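Local structure of MlnE (Bacillus amyloliquefaciens subsp. plantarum, 5D2E) at residues A[157-162]-A[171-176]; A[390-395]-A[438-443]; A[496-499]-A[504-507]. The protein binds NADP as the N-terminal B-type ketoreductase part of a macrolactin assembly-line protein, and probably reduces the keto group of carrier-bound polyketide intermediates. All blocks are in the same frame, centred on the assembly; numbering follows the deposited sequence.

Overall arrangement
Contacts 1 and 3 are buried and apolar, whereas contact 2 is partly buried and ionic. Contact 1 (157-162 with 171-176) packs a helix against the strand that follows it in the N-terminal Rossmann-like half. Contact 2 (390-395 with 438-443) lies on the other side of the chain's centre, in the NADP-binding half, and ties a helix to a loop through a carboxylate-guanidinium pair. Contact 3 (496-499 with 504-507) pairs two isoleucines where the last strand runs between strands of the two halves. The three share no helix or strand, though contacts 1 and 3 each set a helix on a strand. None touches another; contacts 2 and 3 are nearest, about 11 Å between closest atoms.

Contact 1. Residues A[157-162]-A[171-176]; sequences QMFQAF and AEILYL
F159 and M158 on helix 141-164 meet I173 on strand 171-180, inside the beta-alpha-beta unit made of strand 127-133, that helix and strand 171-180. This unit belongs to the Rossmann-like N-terminal half of the ketoreductase. The side chains of F159 and I173 come from opposite directions, and the isoleucine meets the ring at its edge: I173 CD1 lies in the ring plane, 3.8 Å from F159 CE1. The methylene behind it is nearly as close, with I173 CG1 3.9 Å from F159 CE1. The ethyl arm of I173 has a chi2 of 96°, well away from a staggered value, and in this position its CD1 reaches the ring edge; its CG2 branch, anti to the backbone N, is turned to M158. There the approach is looser, with M158 CE 4.3 Å from I173 CG2.

The methionine also touches two aromatic rings of its own helix. Its chain runs out extended as far as SD and then turns (chi3 80°), which brings the methyl over the neighbouring phenylalanine; farther back, M158 CG lies over the rim of the F162 ring. Thus F159 has a methyl on one face and an isoleucine at its edge. L195 and V198 of helix 186-201 add contacts to F159, and F205 of strand 205-214 touches I173. Over the centre of the F159 ring, M158 CE stands 3.6 Å above the plane.

Contact 2. Residues A[390-395]-A[438-443]; sequences WLDKAA and KGRPGK
D392 and R440 account for nearly all of the surface buried here, and they meet as a bidentate salt bridge. R440 approaches side-on, using NE and one terminal nitrogen, each directed at a different carboxylate oxygen. R440 NE donates to D392 OD1 at 2.8 Å, and R440 NH2 donates to D392 OD2, also at 2.8 Å. The second bond is the straighter, with an N-H...O angle of 169°. Both oxygens are met on their syn sides. The two planes are 15° apart, but the nitrogens approach from somewhat out of the carboxylate plane, whereas both oxygens lie close to the guanidinium plane. Two bonds restrict rotation of the carboxylate.

The side chains cross at about a right angle. D392 sends CG anti to its backbone N, off the side of helix 386-394, whereas the arginine chain bends at chi2 (-78°) to bring its NE edge round to the acid.

In the fold, this joins the helix to the loop between helix 419-437 and strand 443-453 of the Rossmann-type KR domain that carries NADP. Helix 419-437 ends just before R440 in a Schellman motif, G439 having positive phi. That helix also shares in the grip: R435 NE makes a further salt bridge to D392 OD1, and F431 and Y434 touch D392. Two arginines on one buried carboxylate would probably stabilise its charged form. R440 NH1 has in addition a long, weak ion pair with E396 OE2, while R440 CD passes 3.6 Å from D392 OD1.

Contact 3. Residues A[496-499]-A[504-507]; sequences AVIS and RISE
The closing strand of the ketoreductase, 494-499, packs here against the last modelled helix, 502-509, through I498 and I505. The strand runs parallel to strand 443-453 and antiparallel to strand 35-46, and so links the NADP-binding Rossmann half with the N-terminal half, consistent with the two-subdomain build of modular ketoreductases. The helix lies over one side of it after a short turn.

I498 and I505 carry most of the buried surface, and they slide past each other in opposite directions. The CG2 methyl of I498 fits against the longer arm of the helix residue, with I498 CG2 3.8 Å from both I505 CD1 and I505 CG1. The remaining branches meet as well: I498 CD1 is 4.0 Å from I505 CG2. This reach follows from an extended ethyl arm (chi2 179°) on I498, which carries CD1 toward the helix. I505 points its CB toward the strand, and with CG2 anti to the backbone N both of its branches touch I498. Around the pair, Y38 and L472 touch both isoleucines, and H36 adds to I505.

S499 contributes backbone alone. Its CB points away from the helix, and its hydroxyl is hydrogen-bonded to the carbonyl oxygen of E473 and weakly to that of L474. The side chain of S499 is about 10 Å from the bound NADP. Within the helix R504 forms a salt bridge with E507, about one turn on, with R504 NH1 3.0 Å from E507 OE2. At the strand backbone, I505 CD1 lies 4.3 Å from S499 C and 4.2 Å from I498 O.

Contact 1. Residues A[157-162]-A[171-176]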
loop_
_atom_site.group_PDB
_atom_site.type_symbol
_atom_site.label_atom_id
_atom_site.label_comp_id
_atom_site.label_asym_id
_atom_site.label_seq_id
_atom_site.Cartn_x
_atom_site.Cartn_y
_atom_site.Cartn_z
ATOM N N GLN A 157 3.983 -10.190 -14.064
ATOM C CA GLN A 157 4.275 -11.027 -15.225
ATOM C C GLN A 157 4.973 -10.199 -16.335
ATOM O O GLN A 157 5.958 -10.655 -16.976
ATOM C CB GLN A 157 3.068 -11.758 -15.774
ATOM C CG GLN A 157 2.321 -12.710 -14.832
ATOM C CD GLN A 157 3.138 -13.881 -14.298
ATOM O OE1 GLN A 157 2.715 -14.649 -13.388
ATOM N NE2 GLN A 157 4.278 -14.077 -14.908
ATOM N N MET A 158 4.473 -8.986 -16.566
ATOM C CA MET A 158 4.969 -8.165 -17.633
ATOM C C MET A 158 6.404 -7.757 -17.371
ATOM O O MET A 158 7.256 -7.926 -18.221
ATOM C CB MET A 158 4.087 -6.934 -17.801
ATOM C CG MET A 158 4.591 -5.999 -18.899
ATOM S SD MET A 158 3.860 -4.336 -18.795
ATOM C CE MET A 158 4.902 -3.669 -17.475
ATOM N N PHE A 159 6.710 -7.276 -16.160
ATOM C CA PHE A 159 8.074 -6.832 -15.894
ATOM C C PHE A 159 9.037 -8.012 -15.845
ATOM O O PHE A 159 10.125 -7.934 -16.377
ATOM C CB PHE A 159 8.171 -6.087 -14.586
ATOM C CG PHE A 159 7.624 -4.723 -14.632
ATOM C CD1 PHE A 159 8.192 -3.778 -15.465
ATOM C CD2 PHE A 159 6.605 -4.334 -13.775
ATOM C CE1 PHE A 159 7.721 -2.486 -15.508
ATOM C CE2 PHE A 159 6.132 -3.036 -13.811
ATOM C CZ PHE A 159 6.676 -2.120 -14.671
ATOM N N GLN A 160 8.631 -9.129 -15.277
ATOM C CA GLN A 160 9.510 -10.238 -15.240
ATOM C C GLN A 160 9.840 -10.741 -16.659
ATOM O O GLN A 160 10.993 -11.031 -16.960
ATOM C CB GLN A 160 8.959 -11.320 -14.368
ATOM C CG GLN A 160 10.023 -12.254 -13.883
ATOM C CD GLN A 160 9.481 -13.315 -12.922
ATOM O OE1 GLN A 160 8.770 -14.223 -13.347
ATOM N NE2 GLN A 160 9.910 -13.254 -11.646
ATOM N N ALA A 161 8.815 -10.902 -17.487
ATOM C CA ALA A 161 8.994 -11.336 -18.873
ATOM C C ALA A 161 9.827 -10.335 -19.624
ATOM O O ALA A 161 10.715 -10.750 -20.408
ATOM C CB ALA A 161 7.643 -11.507 -19.566
ATOM N N PHE A 162 9.539 -9.023 -19.465
ATOM C CA PHE A 162 10.318 -8.036 -20.204
ATOM C C PHE A 162 11.796 -8.119 -19.851
ATOM O O PHE A 162 12.644 -7.954 -20.745
ATOM C CB PHE A 162 9.884 -6.612 -19.949
ATOM C CG PHE A 162 8.623 -6.203 -20.677
ATOM C CD1 PHE A 162 7.858 -7.124 -21.380
ATOM C CD2 PHE A 162 8.180 -4.880 -20.573
ATOM C CE1 PHE A 162 6.723 -6.707 -22.054
ATOM C CE2 PHE A 162 7.036 -4.483 -21.214
ATOM C CZ PHE A 162 6.322 -5.415 -21.955
ATOM N N ALA A 171 12.477 1.678 -20.946
ATOM C CA ALA A 171 11.012 1.722 -21.175
ATOM C C ALA A 171 10.448 2.771 -20.275
ATOM O O ALA A 171 10.949 2.993 -19.137
ATOM C CB ALA A 171 10.374 0.396 -20.878
ATOM N N GLU A 172 9.406 3.433 -20.781
ATOM C CA GLU A 172 8.579 4.304 -19.952
ATOM C C GLU A 172 7.242 3.634 -19.855
ATOM O O GLU A 172 6.560 3.461 -20.879
ATOM C CB GLU A 172 8.413 5.699 -20.567
ATOM C CG GLU A 172 9.565 6.181 -21.483
ATOM C CD GLU A 172 10.904 6.422 -20.799
ATOM O OE1 GLU A 172 10.902 6.802 -19.619
ATOM O OE2 GLU A 172 11.966 6.245 -21.452
ATOM N N ILE A 173 6.855 3.273 -18.646
ATOM C CA ILE A 173 5.651 2.472 -18.415
ATOM C C ILE A 173 4.595 3.371 -17.748
ATOM O O ILE A 173 4.893 3.970 -16.715
ATOM C CB ILE A 173 5.919 1.297 -17.507
ATOM C CG1 ILE A 173 6.957 0.332 -18.128
ATOM C CG2 ILE A 173 4.591 0.586 -17.203
ATOM C CD1 ILE A 173 8.389 0.561 -17.648
ATOM N N LEU A 174 3.404 3.469 -18.324
ATOM C CA LEU A 174 2.340 4.260 -17.785
ATOM C C LEU A 174 1.248 3.320 -17.463
ATOM O O LEU A 174 0.674 2.682 -18.353
ATOM C CB LEU A 174 1.880 5.385 -18.759
ATOM C CG LEU A 174 0.660 6.198 -18.285
ATOM C CD1 LEU A 174 0.908 6.965 -16.976
ATOM C CD2 LEU A 174 0.258 7.171 -19.397
ATOM N N TYR A 175 0.965 3.196 -16.163
ATOM C CA TYR A 175 -0.067 2.383 -15.617
ATOM C C TYR A 175 -1.268 3.275 -15.334
ATOM O O TYR A 175 -1.138 4.262 -14.655
ATOM C CB TYR A 175 0.439 1.721 -14.351
ATOM C CG TYR A 175 -0.629 1.212 -13.449
ATOM C CD1 TYR A 175 -1.353 0.061 -13.732
ATOM C CD2 TYR A 175 -0.966 1.930 -12.294
ATOM C CE1 TYR A 175 -2.396 -0.340 -12.888
ATOM C CE2 TYR A 175 -1.997 1.517 -11.460
ATOM C CZ TYR A 175 -2.694 0.397 -11.751
ATOM O OH TYR A 175 -3.672 0.041 -10.819
ATOM N N LEU A 176 -2.443 2.881 -15.861
ATOM C CA LEU A 176 -3.706 3.583 -15.727
ATOM C C LEU A 176 -4.755 2.732 -15.069
ATOM O O LEU A 176 -4.842 1.553 -15.309
ATOM C CB LEU A 176 -4.276 3.988 -17.101
ATOM C CG LEU A 176 -3.296 4.604 -18.087
ATOM C CD1 LEU A 176 -3.861 4.832 -19.487
ATOM C CD2 LEU A 176 -2.813 5.892 -17.499
#

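Contact 2. Residues A[390-395]-A[438-443]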
loop_
_atom_site.group_PDB
_atom_site.type_symbol
_atom_site.label_atom_id
_atom_site.label_comp_id
_atom_site.label_asym_id
_atom_site.label_seq_id
_atom_site.Cartn_x
_atom_site.Cartn_y
_atom_site.Cartn_z
ATOM N N TRP A 390 -10.783 -8.595 5.450
ATOM C CA TRP A 390 -11.582 -9.528 6.222
ATOM C C TRP A 390 -11.833 -9.067 7.630
ATOM O O TRP A 390 -12.947 -9.306 8.201
ATOM C CB TRP A 390 -10.955 -10.901 6.223
ATOM C CG TRP A 390 -10.724 -11.539 4.890
ATOM C CD1 TRP A 390 -9.762 -12.452 4.632
ATOM C CD2 TRP A 390 -11.476 -11.397 3.678
ATOM N NE1 TRP A 390 -9.800 -12.847 3.325
ATOM C CE2 TRP A 390 -10.881 -12.267 2.722
ATOM C CE3 TRP A 390 -12.609 -10.666 3.299
ATOM C CZ2 TRP A 390 -11.352 -12.392 1.386
ATOM C CZ3 TRP A 390 -13.100 -10.824 1.961
ATOM C CH2 TRP A 390 -12.451 -11.659 1.027
ATOM N N LEU A 391 -10.852 -8.361 8.210
ATOM C CA LEU A 391 -11.002 -7.833 9.571
ATOM C C LEU A 391 -12.049 -6.724 9.585
ATOM O O LEU A 391 -12.897 -6.673 10.440
ATOM C CB LEU A 391 -9.694 -7.278 10.071
ATOM C CG LEU A 391 -8.619 -8.270 10.487
ATOM C CD1 LEU A 391 -7.222 -7.687 10.512
ATOM C CD2 LEU A 391 -8.995 -8.770 11.895
ATOM N N ASP A 392 -11.994 -5.834 8.618
ATOM C CA ASP A 392 -13.015 -4.805 8.508
ATOM C C ASP A 392 -14.404 -5.444 8.296
ATOM O O ASP A 392 -15.381 -5.009 8.903
ATOM C CB ASP A 392 -12.738 -3.896 7.344
ATOM C CG ASP A 392 -13.929 -2.972 7.014
ATOM O OD1 ASP A 392 -14.082 -1.986 7.745
ATOM O OD2 ASP A 392 -14.649 -3.254 6.053
ATOM N N LYS A 393 -14.469 -6.428 7.417
ATOM C CA LYS A 393 -15.706 -7.069 7.027
ATOM C C LYS A 393 -16.323 -7.813 8.213
ATOM O O LYS A 393 -17.453 -7.554 8.561
ATOM C CB LYS A 393 -15.480 -8.029 5.890
ATOM C CG LYS A 393 -16.773 -8.514 5.228
ATOM C CD LYS A 393 -16.369 -9.362 4.017
ATOM C CE LYS A 393 -17.547 -9.742 3.121
ATOM N NZ LYS A 393 -17.129 -10.499 1.941
ATOM N N ALA A 394 -15.542 -8.663 8.874
ATOM C CA ALA A 394 -16.054 -9.384 10.057
ATOM C C ALA A 394 -16.455 -8.462 11.194
ATOM O O ALA A 394 -17.303 -8.821 11.978
ATOM C CB ALA A 394 -15.012 -10.352 10.560
ATOM N N ALA A 395 -15.799 -7.305 11.325
ATOM C CA ALA A 395 -16.037 -6.421 12.454
ATOM C C ALA A 395 -16.945 -5.246 12.108
ATOM O O ALA A 395 -17.022 -4.276 12.879
ATOM C CB ALA A 395 -14.727 -5.893 12.987
ATOM N N LYS A 438 -17.599 4.053 3.803
ATOM C CA LYS A 438 -18.650 3.236 4.338
ATOM C C LYS A 438 -19.166 3.764 5.686
ATOM O O LYS A 438 -20.024 3.156 6.257
ATOM C CB LYS A 438 -18.194 1.761 4.477
ATOM C CG LYS A 438 -17.996 1.005 3.212
ATOM C CD LYS A 438 -19.192 1.105 2.265
ATOM C CE LYS A 438 -18.900 0.178 1.118
ATOM N NZ LYS A 438 -19.785 0.382 -0.038
ATOM N N GLY A 439 -18.579 4.820 6.217
ATOM C CA GLY A 439 -18.997 5.402 7.469
ATOM C C GLY A 439 -18.719 4.536 8.670
ATOM O O GLY A 439 -19.489 4.490 9.620
ATOM N N ARG A 440 -17.598 3.839 8.670
ATOM C CA ARG A 440 -17.241 3.031 9.848
ATOM C C ARG A 440 -16.993 3.892 11.045
ATOM O O ARG A 440 -16.265 4.915 10.968
ATOM C CB ARG A 440 -15.963 2.202 9.569
ATOM C CG ARG A 440 -16.117 1.159 8.514
ATOM C CD ARG A 440 -16.839 -0.093 8.982
ATOM N NE ARG A 440 -16.681 -1.099 7.951
ATOM C CZ ARG A 440 -17.546 -1.364 6.990
ATOM N NH1 ARG A 440 -18.717 -0.743 6.933
ATOM N NH2 ARG A 440 -17.221 -2.262 6.061
ATOM N N PRO A 441 -17.512 3.460 12.201
ATOM C CA PRO A 441 -17.301 4.260 13.384
ATOM C C PRO A 441 -15.882 4.195 13.948
ATOM O O PRO A 441 -15.115 3.310 13.605
ATOM C CB PRO A 441 -18.332 3.746 14.358
ATOM C CG PRO A 441 -18.644 2.360 13.887
ATOM C CD PRO A 441 -18.511 2.402 12.389
ATOM N N GLY A 442 -15.565 5.168 14.780
ATOM C CA GLY A 442 -14.266 5.292 15.389
ATOM C C GLY A 442 -13.167 5.792 14.451
ATOM O O GLY A 442 -13.441 6.238 13.344
ATOM N N LYS A 443 -11.937 5.708 14.924
ATOM C CA LYS A 443 -10.781 6.226 14.241
ATOM C C LYS A 443 -10.233 5.139 13.308
ATOM O O LYS A 443 -10.172 3.948 13.699
ATOM C CB LYS A 443 -9.723 6.691 15.237
ATOM C CG LYS A 443 -8.470 7.203 14.525
ATOM C CD LYS A 443 -7.790 8.402 15.146
ATOM C CE LYS A 443 -6.853 9.082 14.164
ATOM N NZ LYS A 443 -7.397 9.975 13.117
#

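Contact 3. Residues A[496-499]-A[504-507]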
loop_
_atom_site.group_PDB
_atom_site.type_symbol
_atom_site.label_atom_id
_atom_site.label_comp_id
_atom_site.label_asym_id
_atom_site.label_seq_id
_atom_site.Cartn_x
_atom_site.Cartn_y
_atom_site.Cartn_z
ATOM N N ALA A 496 2.846 8.938 8.159
ATOM C CA ALA A 496 4.154 8.317 8.060
ATOM C C ALA A 496 5.060 8.808 9.207
ATOM O O ALA A 496 5.107 9.972 9.523
ATOM C CB ALA A 496 4.810 8.621 6.784
ATOM N N VAL A 497 5.813 7.871 9.760
ATOM C CA VAL A 497 6.744 8.151 10.845
ATOM C C VAL A 497 8.122 7.930 10.268
ATOM O O VAL A 497 8.389 6.867 9.734
ATOM C CB VAL A 497 6.520 7.258 12.065
ATOM C CG1 VAL A 497 7.578 7.602 13.137
ATOM C CG2 VAL A 497 5.110 7.363 12.675
ATOM N N ILE A 498 8.950 8.972 10.288
ATOM C CA ILE A 498 10.307 8.933 9.801
ATOM C C ILE A 498 11.282 9.402 10.932
ATOM O O ILE A 498 11.103 10.460 11.548
ATOM C CB ILE A 498 10.506 9.782 8.545
ATOM C CG1 ILE A 498 9.376 9.497 7.516
ATOM C CG2 ILE A 498 11.849 9.438 7.920
ATOM C CD1 ILE A 498 9.536 10.324 6.284
ATOM N N SER A 499 12.292 8.573 11.167
ATOM C CA SER A 499 13.255 8.733 12.287
ATOM C C SER A 499 14.641 9.128 11.712
ATOM O O SER A 499 15.227 8.394 10.903
ATOM C CB SER A 499 13.301 7.430 13.087
ATOM O OG SER A 499 14.294 7.493 14.091
ATOM N N ARG A 504 17.903 16.120 6.319
ATOM C CA ARG A 504 18.241 14.924 5.568
ATOM C C ARG A 504 16.950 14.283 5.043
ATOM O O ARG A 504 16.833 13.914 3.859
ATOM C CB ARG A 504 19.018 13.948 6.450
ATOM C CG ARG A 504 20.251 14.550 7.139
ATOM C CD ARG A 504 21.382 14.943 6.193
ATOM N NE ARG A 504 22.024 13.726 5.697
ATOM C CZ ARG A 504 21.902 13.236 4.464
ATOM N NH1 ARG A 504 21.201 13.877 3.529
ATOM N NH2 ARG A 504 22.516 12.099 4.160
ATOM N N ILE A 505 15.950 14.217 5.910
ATOM C CA ILE A 505 14.697 13.599 5.535
ATOM C C ILE A 505 13.999 14.450 4.479
ATOM O O ILE A 505 13.451 13.948 3.512
ATOM C CB ILE A 505 13.792 13.438 6.741
ATOM C CG1 ILE A 505 14.349 12.341 7.632
ATOM C CG2 ILE A 505 12.389 13.104 6.253
ATOM C CD1 ILE A 505 13.868 12.395 9.076
ATOM N N SER A 506 14.011 15.749 4.672
ATOM C CA SER A 506 13.411 16.628 3.682
ATOM C C SER A 506 13.991 16.444 2.265
ATOM O O SER A 506 13.251 16.557 1.281
ATOM C CB SER A 506 13.562 18.066 4.105
ATOM O OG SER A 506 13.423 18.842 2.949
ATOM N N GLU A 507 15.290 16.150 2.167
ATOM C CA GLU A 507 15.934 15.936 0.854
ATOM C C GLU A 507 15.434 14.631 0.254
ATOM O O GLU A 507 15.016 14.543 -0.917
ATOM C CB GLU A 507 17.456 15.868 0.988
ATOM C CG GLU A 507 18.103 17.175 1.422
ATOM C CD GLU A 507 19.380 16.951 2.221
ATOM O OE1 GLU A 507 19.525 17.564 3.302
ATOM O OE2 GLU A 507 20.235 16.145 1.786
#